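Local coordinates for protein adenylation domain (Streptomyces sp., PDB 5N9X) that belongs to the AMP-binding (ANL) superfamily as an adenylation domain and binds ATP and threonine, at residues F261-L269 against V292-F300; M75-A84 against T135-R143. All coordinates share one frame; numbering follows the deposited sequence.

Contact 1. Residues F261-L269 against V292-F300; sequences FGALTTAVL and VVRPWAKRF
Phe-261 lays the CE1-CZ side of its ring over one face of the indole of Trp-296, with Phe-261 CZ 3.5 Å from Trp-296 CG. The six-membered rings are inclined at 54°, so the pair is an oblique aromatic contact rather than a stack or a T-shape. In Phe-261 the ring leaves anti to the backbone N (chi1 173°), which sends it across the helix interface; its CD2 edge then meets Val-292 CG1 at 3.9 Å. On the other face of the indole lies Phe-300 of the same helix, its CD2 3.3 Å above the plane and over the centre, so Trp-296 is sandwiched between two phenylalanines. The Phe-300 ring also turns its CZ edge to Val-268 CG1 at 3.7 Å. One turn on from Phe-261, Thr-265 OG1 sits over the centre of the Phe-261 ring and donates to Phe-261 O at 2.7 Å. Thr-265 N reaches that same carbonyl oxygen from the opposite face of its plane. At the outer margin Leu-269 CD2 touches Pro-295 CB at 3.7 Å, and the Leu-269 side chain passes the aliphatic part of Arg-299 in the opposite sense, CD1 near CG; the Arg-299 guanidinium is salt-bridged to Asp-274.

The helices run at 36° to each other with axes 9.6 Å apart. They belong to the parallel alpha/beta part of the fold: Phe-261 also meets Phe-283 of strand 280-284 edge-to-face, and Leu-264 and Val-268 touch Ala-243 of helix 239-248. No hydrogen bond joins the two segments. Cohesion across them is therefore apolar and aromatic, and the threonine hydroxyl at the buried interface is satisfied within its own helix.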
ATOM      1  N   PHE A 261       0.094   4.858 -11.752  1.00 11.22           N
ATOM      2  CA  PHE A 261       1.010   5.769 -12.425  1.00 18.04           C
ATOM      3  C   PHE A 261       1.011   5.590 -13.961  1.00 19.39           C
ATOM      4  O   PHE A 261       1.129   6.555 -14.696  1.00 16.75           O
ATOM      5  CB  PHE A 261       2.430   5.588 -11.862  1.00 15.31           C
ATOM      6  CG  PHE A 261       3.484   6.355 -12.604  1.00 17.52           C
ATOM      7  CD1 PHE A 261       3.722   7.697 -12.310  1.00 16.27           C
ATOM      8  CD2 PHE A 261       4.253   5.734 -13.587  1.00 15.95           C
ATOM      9  CE1 PHE A 261       4.698   8.426 -12.993  1.00 12.52           C
ATOM     10  CE2 PHE A 261       5.221   6.445 -14.280  1.00 21.98           C
ATOM     11  CZ  PHE A 261       5.444   7.809 -13.980  1.00 19.36           C
ATOM     12  N   GLY A 262       0.893   4.357 -14.444  1.00 22.55           N
ATOM     13  CA  GLY A 262       0.824   4.146 -15.877  1.00 14.73           C
ATOM     14  C   GLY A 262      -0.372   4.892 -16.455  1.00 15.42           C
ATOM     15  O   GLY A 262      -0.265   5.610 -17.443  1.00 18.22           O
ATOM     16  N   ALA A 263      -1.522   4.731 -15.819  1.00 17.55           N
ATOM     17  CA  ALA A 263      -2.732   5.401 -16.264  1.00 18.44           C
ATOM     18  C   ALA A 263      -2.649   6.933 -16.074  1.00 23.96           C
ATOM     19  O   ALA A 263      -3.175   7.700 -16.882  1.00 19.75           O
ATOM     20  CB  ALA A 263      -3.916   4.835 -15.530  1.00 13.90           C
ATOM     21  N   LEU A 264      -2.001   7.370 -14.998  1.00 16.75           N
ATOM     22  CA  LEU A 264      -1.777   8.781 -14.788  1.00 16.92           C
ATOM     23  C   LEU A 264      -0.935   9.378 -15.934  1.00 20.14           C
ATOM     24  O   LEU A 264      -1.234  10.446 -16.485  1.00 21.67           O
ATOM     25  CB  LEU A 264      -1.087   8.998 -13.445  1.00 17.12           C
ATOM     26  CG  LEU A 264      -0.786  10.457 -13.105  1.00 27.32           C
ATOM     27  CD1 LEU A 264      -2.045  11.293 -13.293  1.00 22.96           C
ATOM     28  CD2 LEU A 264      -0.261  10.581 -11.682  1.00 19.99           C
ATOM     29  N   THR A 265       0.125   8.672 -16.279  1.00 16.66           N
ATOM     30  CA  THR A 265       1.040   9.106 -17.310  1.00 22.39           C
ATOM     31  C   THR A 265       0.373   9.264 -18.663  1.00 26.36           C
ATOM     32  O   THR A 265       0.690  10.194 -19.406  1.00 27.80           O
ATOM     33  CB  THR A 265       2.205   8.125 -17.430  1.00 15.80           C
ATOM     34  OG1 THR A 265       2.833   8.014 -16.148  1.00 21.55           O
ATOM     35  CG2 THR A 265       3.214   8.601 -18.472  1.00 15.65           C
ATOM     36  N   THR A 266      -0.536   8.346 -18.980  1.00 19.64           N
ATOM     37  CA  THR A 266      -1.253   8.402 -20.233  1.00 23.36           C
ATOM     38  C   THR A 266      -2.007   9.710 -20.315  1.00 24.70           C
ATOM     39  O   THR A 266      -1.958  10.414 -21.326  1.00 19.82           O
ATOM     40  CB  THR A 266      -2.226   7.230 -20.374  1.00 29.37           C
ATOM     41  OG1 THR A 266      -1.502   5.994 -20.300  1.00 25.94           O
ATOM     42  CG2 THR A 266      -2.975   7.313 -21.692  1.00 16.32           C
ATOM     43  N   ALA A 267      -2.678  10.029 -19.216  1.00 24.15           N
ATOM     44  CA  ALA A 267      -3.493  11.221 -19.092  1.00 17.63           C
ATOM     45  C   ALA A 267      -2.663  12.516 -19.118  1.00 21.07           C
ATOM     46  O   ALA A 267      -3.033  13.481 -19.779  1.00 18.84           O
ATOM     47  CB  ALA A 267      -4.313  11.136 -17.816  1.00 20.11           C
ATOM     48  N   VAL A 268      -1.555  12.543 -18.387  1.00 21.46           N
ATOM     49  CA  VAL A 268      -0.670  13.705 -18.393  1.00 18.78           C
ATOM     50  C   VAL A 268      -0.121  13.961 -19.802  1.00 23.08           C
ATOM     51  O   VAL A 268      -0.152  15.083 -20.306  1.00 19.79           O
ATOM     52  CB  VAL A 268       0.506  13.522 -17.385  1.00 21.44           C
ATOM     53  CG1 VAL A 268       1.613  14.533 -17.649  1.00 18.19           C
ATOM     54  CG2 VAL A 268       0.013  13.614 -15.942  1.00 14.22           C
ATOM     55  N   LEU A 269       0.349  12.901 -20.443  1.00 20.50           N
ATOM     56  CA  LEU A 269       0.893  13.001 -21.790  1.00 18.93           C
ATOM     57  C   LEU A 269      -0.167  13.359 -22.835  1.00 27.84           C
ATOM     58  O   LEU A 269       0.112  14.118 -23.776  1.00 32.52           O
ATOM     59  CB  LEU A 269       1.590  11.696 -22.181  1.00 19.19           C
ATOM     60  CG  LEU A 269       3.060  11.487 -21.796  1.00 33.69           C
ATOM     61  CD1 LEU A 269       3.401  12.109 -20.459  1.00 27.05           C
ATOM     62  CD2 LEU A 269       3.450   9.993 -21.811  1.00 20.80           C
ATOM     63  N   VAL A 292       7.055   0.847 -17.950  1.00 32.13           N
ATOM     64  CA  VAL A 292       6.083   1.738 -17.314  1.00 26.23           C
ATOM     65  C   VAL A 292       6.634   3.178 -17.117  1.00 20.32           C
ATOM     66  O   VAL A 292       5.910   4.157 -17.284  1.00 22.74           O
ATOM     67  CB  VAL A 292       5.622   1.135 -15.947  1.00 17.15           C
ATOM     68  CG1 VAL A 292       5.086   2.188 -15.034  1.00 17.67           C
ATOM     69  CG2 VAL A 292       4.572   0.073 -16.169  1.00 24.16           C
ATOM     70  N   VAL A 293       7.923   3.296 -16.817  1.00 18.19           N
ATOM     71  CA  VAL A 293       8.554   4.582 -16.507  1.00 19.97           C
ATOM     72  C   VAL A 293       9.080   5.384 -17.733  1.00 29.27           C
ATOM     73  O   VAL A 293       9.156   6.623 -17.677  1.00 30.91           O
ATOM     74  CB  VAL A 293       9.718   4.347 -15.487  1.00 25.71           C
ATOM     75  CG1 VAL A 293      10.578   5.601 -15.271  1.00 18.99           C
ATOM     76  CG2 VAL A 293       9.155   3.828 -14.142  1.00 27.58           C
ATOM     77  N   ARG A 294       9.408   4.700 -18.837  1.00 26.24           N
ATOM     78  CA  ARG A 294      10.019   5.354 -20.010  1.00 24.11           C
ATOM     79  C   ARG A 294       9.209   6.553 -20.554  1.00 27.97           C
ATOM     80  O   ARG A 294       9.781   7.623 -20.778  1.00 29.81           O
ATOM     81  CB  ARG A 294      10.263   4.333 -21.147  1.00 23.94           C
ATOM     82  CG  ARG A 294      11.177   3.145 -20.793  1.00 28.74           C
ATOM     83  CD  ARG A 294      11.638   2.372 -22.032  1.00 32.02           C
ATOM     84  NE  ARG A 294      11.489   0.919 -21.882  1.00 38.20           N
ATOM     85  CZ  ARG A 294      12.467   0.074 -21.566  1.00 30.97           C
ATOM     86  NH1 ARG A 294      13.696   0.523 -21.361  1.00 28.65           N
ATOM     87  NH2 ARG A 294      12.207  -1.224 -21.445  1.00 27.30           N
ATOM     88  N   PRO A 295       7.883   6.396 -20.763  1.00 26.17           N
ATOM     89  CA  PRO A 295       7.166   7.550 -21.329  1.00 21.93           C
ATOM     90  C   PRO A 295       7.231   8.778 -20.436  1.00 25.44           C
ATOM     91  O   PRO A 295       7.429   9.886 -20.933  1.00 22.57           O
ATOM     92  CB  PRO A 295       5.720   7.057 -21.444  1.00 21.12           C
ATOM     93  CG  PRO A 295       5.791   5.586 -21.368  1.00 19.98           C
ATOM     94  CD  PRO A 295       6.987   5.247 -20.541  1.00 22.10           C
ATOM     95  N   TRP A 296       7.067   8.586 -19.129  1.00 26.55           N
ATOM     96  CA  TRP A 296       7.289   9.680 -18.189  1.00 21.32           C
ATOM     97  C   TRP A 296       8.660  10.316 -18.375  1.00 24.79           C
ATOM     98  O   TRP A 296       8.773  11.533 -18.495  1.00 22.38           O
ATOM     99  CB  TRP A 296       7.165   9.200 -16.754  1.00 22.75           C
ATOM    100  CG  TRP A 296       7.183  10.308 -15.745  1.00 19.60           C
ATOM    101  CD1 TRP A 296       8.267  10.805 -15.092  1.00 17.01           C
ATOM    102  CD2 TRP A 296       6.054  11.045 -15.269  1.00 15.20           C
ATOM    103  NE1 TRP A 296       7.884  11.814 -14.238  1.00 19.16           N
ATOM    104  CE2 TRP A 296       6.529  11.981 -14.332  1.00 14.34           C
ATOM    105  CE3 TRP A 296       4.688  10.998 -15.541  1.00 15.98           C
ATOM    106  CZ2 TRP A 296       5.683  12.864 -13.665  1.00 14.97           C
ATOM    107  CZ3 TRP A 296       3.850  11.880 -14.889  1.00 18.47           C
ATOM    108  CH2 TRP A 296       4.351  12.803 -13.959  1.00 20.42           C
ATOM    109  N   ALA A 297       9.696   9.482 -18.401  1.00 24.30           N
ATOM    110  CA  ALA A 297      11.061   9.973 -18.339  1.00 29.99           C
ATOM    111  C   ALA A 297      11.461  10.779 -19.583  1.00 24.43           C
ATOM    112  O   ALA A 297      12.280  11.686 -19.499  1.00 32.52           O
ATOM    113  CB  ALA A 297      12.024   8.817 -18.118  1.00 24.36           C
ATOM    114  N   LYS A 298      10.875  10.490 -20.730  1.00 23.04           N
ATOM    115  CA  LYS A 298      11.208  11.310 -21.878  1.00 36.33           C
ATOM    116  C   LYS A 298      10.622  12.721 -21.778  1.00 29.82           C
ATOM    117  O   LYS A 298      11.215  13.668 -22.304  1.00 23.95           O
ATOM    118  CB  LYS A 298      10.761  10.650 -23.181  1.00 28.56           C
ATOM    119  CG  LYS A 298      11.828  10.795 -24.243  1.00 42.88           C
ATOM    120  CD  LYS A 298      11.269  11.333 -25.548  1.00 49.71           C
ATOM    121  CE  LYS A 298      12.108  10.875 -26.738  1.00 51.53           C
ATOM    122  NZ  LYS A 298      11.477  11.314 -28.023  1.00 53.94           N
ATOM    123  N   ARG A 299       9.477  12.865 -21.104  1.00 27.63           N
ATOM    124  CA  ARG A 299       8.837  14.181 -20.976  1.00 22.13           C
ATOM    125  C   ARG A 299       9.458  15.076 -19.931  1.00 24.43           C
ATOM    126  O   ARG A 299       9.701  16.254 -20.185  1.00 27.68           O
ATOM    127  CB  ARG A 299       7.345  14.064 -20.667  1.00 23.26           C
ATOM    128  CG  ARG A 299       6.506  14.502 -21.835  1.00 34.02           C
ATOM    129  CD  ARG A 299       6.473  16.029 -21.946  1.00 35.16           C
ATOM    130  NE  ARG A 299       5.692  16.734 -20.924  1.00 33.76           N
ATOM    131  CZ  ARG A 299       6.115  17.798 -20.237  1.00 33.67           C
ATOM    132  NH1 ARG A 299       7.352  18.241 -20.386  1.00 40.64           N
ATOM    133  NH2 ARG A 299       5.324  18.395 -19.358  1.00 38.79           N
ATOM    134  N   PHE A 300       9.696  14.510 -18.754  1.00 27.01           N
ATOM    135  CA  PHE A 300      10.166  15.257 -17.591  1.00 25.09           C
ATOM    136  C   PHE A 300      11.619  14.959 -17.242  1.00 19.80           C
ATOM    137  O   PHE A 300      12.226  15.642 -16.420  1.00 27.82           O
ATOM    138  CB  PHE A 300       9.299  14.921 -16.374  1.00 31.94           C
ATOM    139  CG  PHE A 300       7.839  15.151 -16.585  1.00 26.57           C
ATOM    140  CD1 PHE A 300       7.313  16.436 -16.568  1.00 33.67           C
ATOM    141  CD2 PHE A 300       6.994  14.090 -16.821  1.00 24.34           C
ATOM    142  CE1 PHE A 300       5.952  16.649 -16.759  1.00 36.91           C
ATOM    143  CE2 PHE A 300       5.644  14.296 -17.017  1.00 32.60           C
ATOM    144  CZ  PHE A 300       5.122  15.577 -16.993  1.00 30.00           C
TER

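Contact 2. Residues M75-A84 against T135-R143; sequences MPPGANAIAA and TEENVAALR
Asn-80 and Glu-136 make the direct polar link: ND2 of Asn-80 donates to OE2 of Glu-136 at 2.9 Å, with an N-H...O angle of 159°. The acceptor lies in the amide plane and offers its anti lone pair, while the carboxylate plane is turned 74° from the amide. Glu-136 reaches across because CG is anti to the backbone N and the chain beyond is extended; Met-75 SD packs on its CG at 3.7 Å. A water donates to Asn-80 OD1 and accepts from Arg-143 NH1 at 2.7 Å, lying in the guanidinium plane, so both ends of the amide are tied to the 135-143 segment. Next to the amide, Val-139 CG1 rests 3.9 Å from Asn-80 CB, and Val-139 CG2 meets Met-75 CE at 3.9 Å.

In the next shell, Thr-135 and Asn-138 form a capping box at the start of helix 136-141, with Asn-138 N donating to Thr-135 OG1 at 2.9 Å and Thr-135 N donating back to Asn-138 OD1. Arg-143 is salt-bridged to Glu-42. Trp-52 of helix 46-62 touches Asn-80 and gives its NE1 to Val-139 O, and Val-120 of strand 118-121, in the parallel sheet that also holds strand 70-74, lies against Met-75, Ala-84 and Val-139. Both helices thus pack against helix 46-62 and this sheet.

Helices 79-84 and 136-141 cross at 76°, which confines their meeting largely to Asn-80, Glu-136, Val-139 and Ala-140. With ND2 and OD1 given different partners, the amide's flip state is defined, and the negative Glu-136 probably strengthens the bond it accepts.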
ATOM      1  N   MET A  75     -15.544   5.833   7.271  1.00 23.02           N
ATOM      2  CA  MET A  75     -15.884   7.160   6.756  1.00 26.91           C
ATOM      3  C   MET A  75     -15.258   7.426   5.397  1.00 23.57           C
ATOM      4  O   MET A  75     -14.145   7.007   5.128  1.00 23.84           O
ATOM      5  CB  MET A  75     -15.403   8.277   7.689  1.00 25.60           C
ATOM      6  CG  MET A  75     -16.020   8.363   9.046  1.00 33.19           C
ATOM      7  SD  MET A  75     -15.878  10.060   9.638  1.00 41.18           S
ATOM      8  CE  MET A  75     -15.632   9.761  11.381  1.00 31.77           C
ATOM      9  N   PRO A  76     -15.954   8.185   4.553  1.00 32.73           N
ATOM     10  CA  PRO A  76     -15.327   8.672   3.322  1.00 33.10           C
ATOM     11  C   PRO A  76     -14.118   9.546   3.656  1.00 30.90           C
ATOM     12  O   PRO A  76     -14.119  10.148   4.727  1.00 30.59           O
ATOM     13  CB  PRO A  76     -16.444   9.486   2.662  1.00 31.85           C
ATOM     14  CG  PRO A  76     -17.346   9.887   3.803  1.00 31.87           C
ATOM     15  CD  PRO A  76     -17.324   8.699   4.724  1.00 34.92           C
ATOM     16  N   PRO A  77     -13.093   9.590   2.776  1.00 32.66           N
ATOM     17  CA  PRO A  77     -11.940  10.454   3.056  1.00 25.60           C
ATOM     18  C   PRO A  77     -12.341  11.918   3.120  1.00 19.13           C
ATOM     19  O   PRO A  77     -13.118  12.392   2.294  1.00 30.46           O
ATOM     20  CB  PRO A  77     -10.992  10.182   1.874  1.00 23.42           C
ATOM     21  CG  PRO A  77     -11.868   9.698   0.782  1.00 20.74           C
ATOM     22  CD  PRO A  77     -12.928   8.875   1.495  1.00 26.73           C
ATOM     23  N   GLY A  78     -11.820  12.622   4.114  1.00 21.53           N
ATOM     24  CA  GLY A  78     -12.157  14.016   4.324  1.00 20.74           C
ATOM     25  C   GLY A  78     -11.762  14.471   5.720  1.00 23.90           C
ATOM     26  O   GLY A  78     -11.180  13.703   6.502  1.00 19.64           O
ATOM     27  N   ALA A  79     -12.078  15.730   6.020  1.00 23.94           N
ATOM     28  CA  ALA A  79     -11.832  16.334   7.322  1.00 14.43           C
ATOM     29  C   ALA A  79     -12.237  15.431   8.494  1.00 16.06           C
ATOM     30  O   ALA A  79     -11.427  15.176   9.380  1.00 19.89           O
ATOM     31  CB  ALA A  79     -12.551  17.663   7.404  1.00 15.40           C
ATOM     32  N   ASN A  80     -13.479  14.950   8.504  1.00 18.04           N
ATOM     33  CA  ASN A  80     -13.975  14.170   9.635  1.00 15.72           C
ATOM     34  C   ASN A  80     -13.223  12.867   9.829  1.00 13.41           C
ATOM     35  O   ASN A  80     -12.931  12.481  10.947  1.00 18.55           O
ATOM     36  CB  ASN A  80     -15.477  13.853   9.485  1.00 25.37           C
ATOM     37  CG  ASN A  80     -16.346  15.099   9.311  1.00 21.59           C
ATOM     38  OD1 ASN A  80     -16.112  16.149   9.932  1.00 19.41           O
ATOM     39  ND2 ASN A  80     -17.374  14.971   8.485  1.00 18.86           N
ATOM     40  N   ALA A  81     -12.923  12.175   8.743  1.00 16.22           N
ATOM     41  CA  ALA A  81     -12.219  10.903   8.834  1.00 15.16           C
ATOM     42  C   ALA A  81     -10.827  11.082   9.445  1.00 19.76           C
ATOM     43  O   ALA A  81     -10.396  10.275  10.276  1.00 21.76           O
ATOM     44  CB  ALA A  81     -12.119  10.250   7.460  1.00 12.16           C
ATOM     45  N   ILE A  82     -10.137  12.144   9.037  1.00 15.56           N
ATOM     46  CA  ILE A  82      -8.796  12.420   9.506  1.00 14.29           C
ATOM     47  C   ILE A  82      -8.809  12.837  10.977  1.00 20.56           C
ATOM     48  O   ILE A  82      -7.975  12.365  11.787  1.00 18.69           O
ATOM     49  CB  ILE A  82      -8.113  13.548   8.664  1.00 11.30           C
ATOM     50  CG1 ILE A  82      -7.937  13.113   7.206  1.00 12.07           C
ATOM     51  CG2 ILE A  82      -6.799  13.937   9.288  1.00  9.65           C
ATOM     52  CD1 ILE A  82      -7.016  11.883   7.020  1.00 13.59           C
ATOM     53  N   ALA A  83      -9.725  13.741  11.317  1.00  9.85           N
ATOM     54  CA  ALA A  83      -9.812  14.232  12.680  1.00 13.42           C
ATOM     55  C   ALA A  83     -10.217  13.088  13.626  1.00 15.19           C
ATOM     56  O   ALA A  83      -9.676  12.958  14.731  1.00 14.37           O
ATOM     57  CB  ALA A  83     -10.806  15.414  12.770  1.00 14.77           C
ATOM     58  N   ALA A  84     -11.145  12.249  13.178  1.00  9.92           N
ATOM     59  CA  ALA A  84     -11.494  11.064  13.935  1.00 16.73           C
ATOM     60  C   ALA A  84     -10.273  10.177  14.150  1.00 16.33           C
ATOM     61  O   ALA A  84     -10.072   9.619  15.237  1.00 16.42           O
ATOM     62  CB  ALA A  84     -12.603  10.284  13.233  1.00 18.11           C
ATOM     63  N   THR A 135     -20.991   9.033  15.455  1.00 35.81           N
ATOM     64  CA  THR A 135     -21.437   9.247  14.078  1.00 38.17           C
ATOM     65  C   THR A 135     -20.574  10.302  13.419  1.00 33.75           C
ATOM     66  O   THR A 135     -19.773  10.950  14.087  1.00 28.44           O
ATOM     67  CB  THR A 135     -22.911   9.675  14.020  1.00 34.05           C
ATOM     68  OG1 THR A 135     -23.060  10.930  14.693  1.00 31.83           O
ATOM     69  CG2 THR A 135     -23.785   8.633  14.678  1.00 30.10           C
ATOM     70  N   GLU A 136     -20.728  10.471  12.113  1.00 31.80           N
ATOM     71  CA  GLU A 136     -19.966  11.501  11.434  1.00 39.68           C
ATOM     72  C   GLU A 136     -20.418  12.865  11.930  1.00 39.52           C
ATOM     73  O   GLU A 136     -19.597  13.766  12.124  1.00 38.02           O
ATOM     74  CB  GLU A 136     -20.110  11.398   9.911  1.00 31.33           C
ATOM     75  CG  GLU A 136     -18.948  12.057   9.170  1.00 36.73           C
ATOM     76  CD  GLU A 136     -19.044  11.940   7.659  1.00 34.72           C
ATOM     77  OE1 GLU A 136     -19.739  11.028   7.158  1.00 40.44           O
ATOM     78  OE2 GLU A 136     -18.420  12.775   6.976  1.00 31.01           O
ATOM     79  N   GLU A 137     -21.725  13.008  12.135  1.00 44.48           N
ATOM     80  CA  GLU A 137     -22.285  14.266  12.611  1.00 33.72           C
ATOM     81  C   GLU A 137     -21.742  14.524  14.002  1.00 31.39           C
ATOM     82  O   GLU A 137     -21.381  15.658  14.343  1.00 34.62           O
ATOM     83  CB  GLU A 137     -23.819  14.236  12.620  1.00 40.60           C
ATOM     84  CG  GLU A 137     -24.444  15.347  13.459  1.00 46.69           C
ATOM     85  CD  GLU A 137     -25.962  15.397  13.376  1.00 61.90           C
ATOM     86  OE1 GLU A 137     -26.600  14.321  13.309  1.00 56.70           O
ATOM     87  OE2 GLU A 137     -26.515  16.523  13.392  1.00 59.54           O
ATOM     88  N   ASN A 138     -21.663  13.467  14.802  1.00 28.14           N
ATOM     89  CA  ASN A 138     -21.039  13.579  16.110  1.00 29.01           C
ATOM     90  C   ASN A 138     -19.623  14.154  16.009  1.00 34.62           C
ATOM     91  O   ASN A 138     -19.281  15.065  16.752  1.00 37.11           O
ATOM     92  CB  ASN A 138     -21.001  12.227  16.813  1.00 31.54           C
ATOM     93  CG  ASN A 138     -22.323  11.870  17.478  1.00 46.02           C
ATOM     94  OD1 ASN A 138     -22.635  10.688  17.654  1.00 41.29           O
ATOM     95  ND2 ASN A 138     -23.106  12.885  17.849  1.00 42.90           N
ATOM     96  N   VAL A 139     -18.813  13.630  15.084  1.00 32.80           N
ATOM     97  CA  VAL A 139     -17.428  14.074  14.903  1.00 33.99           C
ATOM     98  C   VAL A 139     -17.338  15.520  14.397  1.00 31.24           C
ATOM     99  O   VAL A 139     -16.526  16.303  14.903  1.00 24.86           O
ATOM    100  CB  VAL A 139     -16.657  13.132  13.925  1.00 36.77           C
ATOM    101  CG1 VAL A 139     -15.381  13.783  13.399  1.00 26.89           C
ATOM    102  CG2 VAL A 139     -16.339  11.807  14.610  1.00 30.76           C
ATOM    103  N   ALA A 140     -18.179  15.869  13.422  1.00 26.00           N
ATOM    104  CA  ALA A 140     -18.265  17.241  12.904  1.00 27.78           C
ATOM    105  C   ALA A 140     -18.605  18.276  13.976  1.00 28.00           C
ATOM    106  O   ALA A 140     -18.247  19.450  13.856  1.00 47.00           O
ATOM    107  CB  ALA A 140     -19.298  17.321  11.776  1.00 29.98           C
ATOM    108  N   ALA A 141     -19.297  17.841  15.016  1.00 27.16           N
ATOM    109  CA  ALA A 141     -19.814  18.750  16.033  1.00 35.06           C
ATOM    110  C   ALA A 141     -18.718  19.325  16.907  1.00 33.17           C
ATOM    111  O   ALA A 141     -18.878  20.406  17.465  1.00 38.78           O
ATOM    112  CB  ALA A 141     -20.849  18.033  16.907  1.00 26.95           C
ATOM    113  N   LEU A 142     -17.619  18.591  17.052  1.00 37.16           N
ATOM    114  CA  LEU A 142     -16.537  19.022  17.934  1.00 34.52           C
ATOM    115  C   LEU A 142     -15.524  19.889  17.184  1.00 30.85           C
ATOM    116  O   LEU A 142     -14.592  20.420  17.786  1.00 29.90           O
ATOM    117  CB  LEU A 142     -15.851  17.809  18.589  1.00 34.46           C
ATOM    118  CG  LEU A 142     -16.622  17.128  19.743  1.00 32.55           C
ATOM    119  CD1 LEU A 142     -17.739  16.251  19.238  1.00 35.50           C
ATOM    120  CD2 LEU A 142     -15.736  16.320  20.673  1.00 32.37           C
ATOM    121  N   ARG A 143     -15.738  20.046  15.876  1.00 36.42           N
ATOM    122  CA  ARG A 143     -14.837  20.795  14.999  1.00 33.01           C
ATOM    123  C   ARG A 143     -14.703  22.259  15.391  1.00 35.33           C
ATOM    124  O   ARG A 143     -13.624  22.705  15.783  1.00 46.66           O
ATOM    125  CB  ARG A 143     -15.317  20.706  13.554  1.00 36.43           C
ATOM    126  CG  ARG A 143     -14.429  21.424  12.560  1.00 32.82           C
ATOM    127  CD  ARG A 143     -15.261  22.042  11.480  1.00 32.92           C
ATOM    128  NE  ARG A 143     -14.435  22.710  10.486  1.00 40.77           N
ATOM    129  CZ  ARG A 143     -14.189  22.210   9.281  1.00 36.89           C
ATOM    130  NH1 ARG A 143     -14.718  21.042   8.932  1.00 30.07           N
ATOM    131  NH2 ARG A 143     -13.426  22.878   8.425  1.00 34.14           N
TER
HETATM  132  O   HOH W   1     -16.385  19.006   9.428  1.00 25.67           O

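Overall arrangement
From the N terminus, contact 2 comes first: residues 75-84, following strand 70-74, are joined to 135-143 across a 50-residue excursion that includes strands 94-97 and 118-121 and helix 104-114. That loop closes well before contact 1 opens. Contact 1 spans a shorter excursion of 22 residues, from 261-269 through strand 280-284 to 292-300. The two lie in series, neither nested nor crossed. Contact 2 lies beside the four-stranded parallel sheet, contact 1 beside the parallel strands of the large mixed sheet. Their centres are 36 Å apart and their nearest atoms about 17 Å, and the two lie in separate regions of the fold.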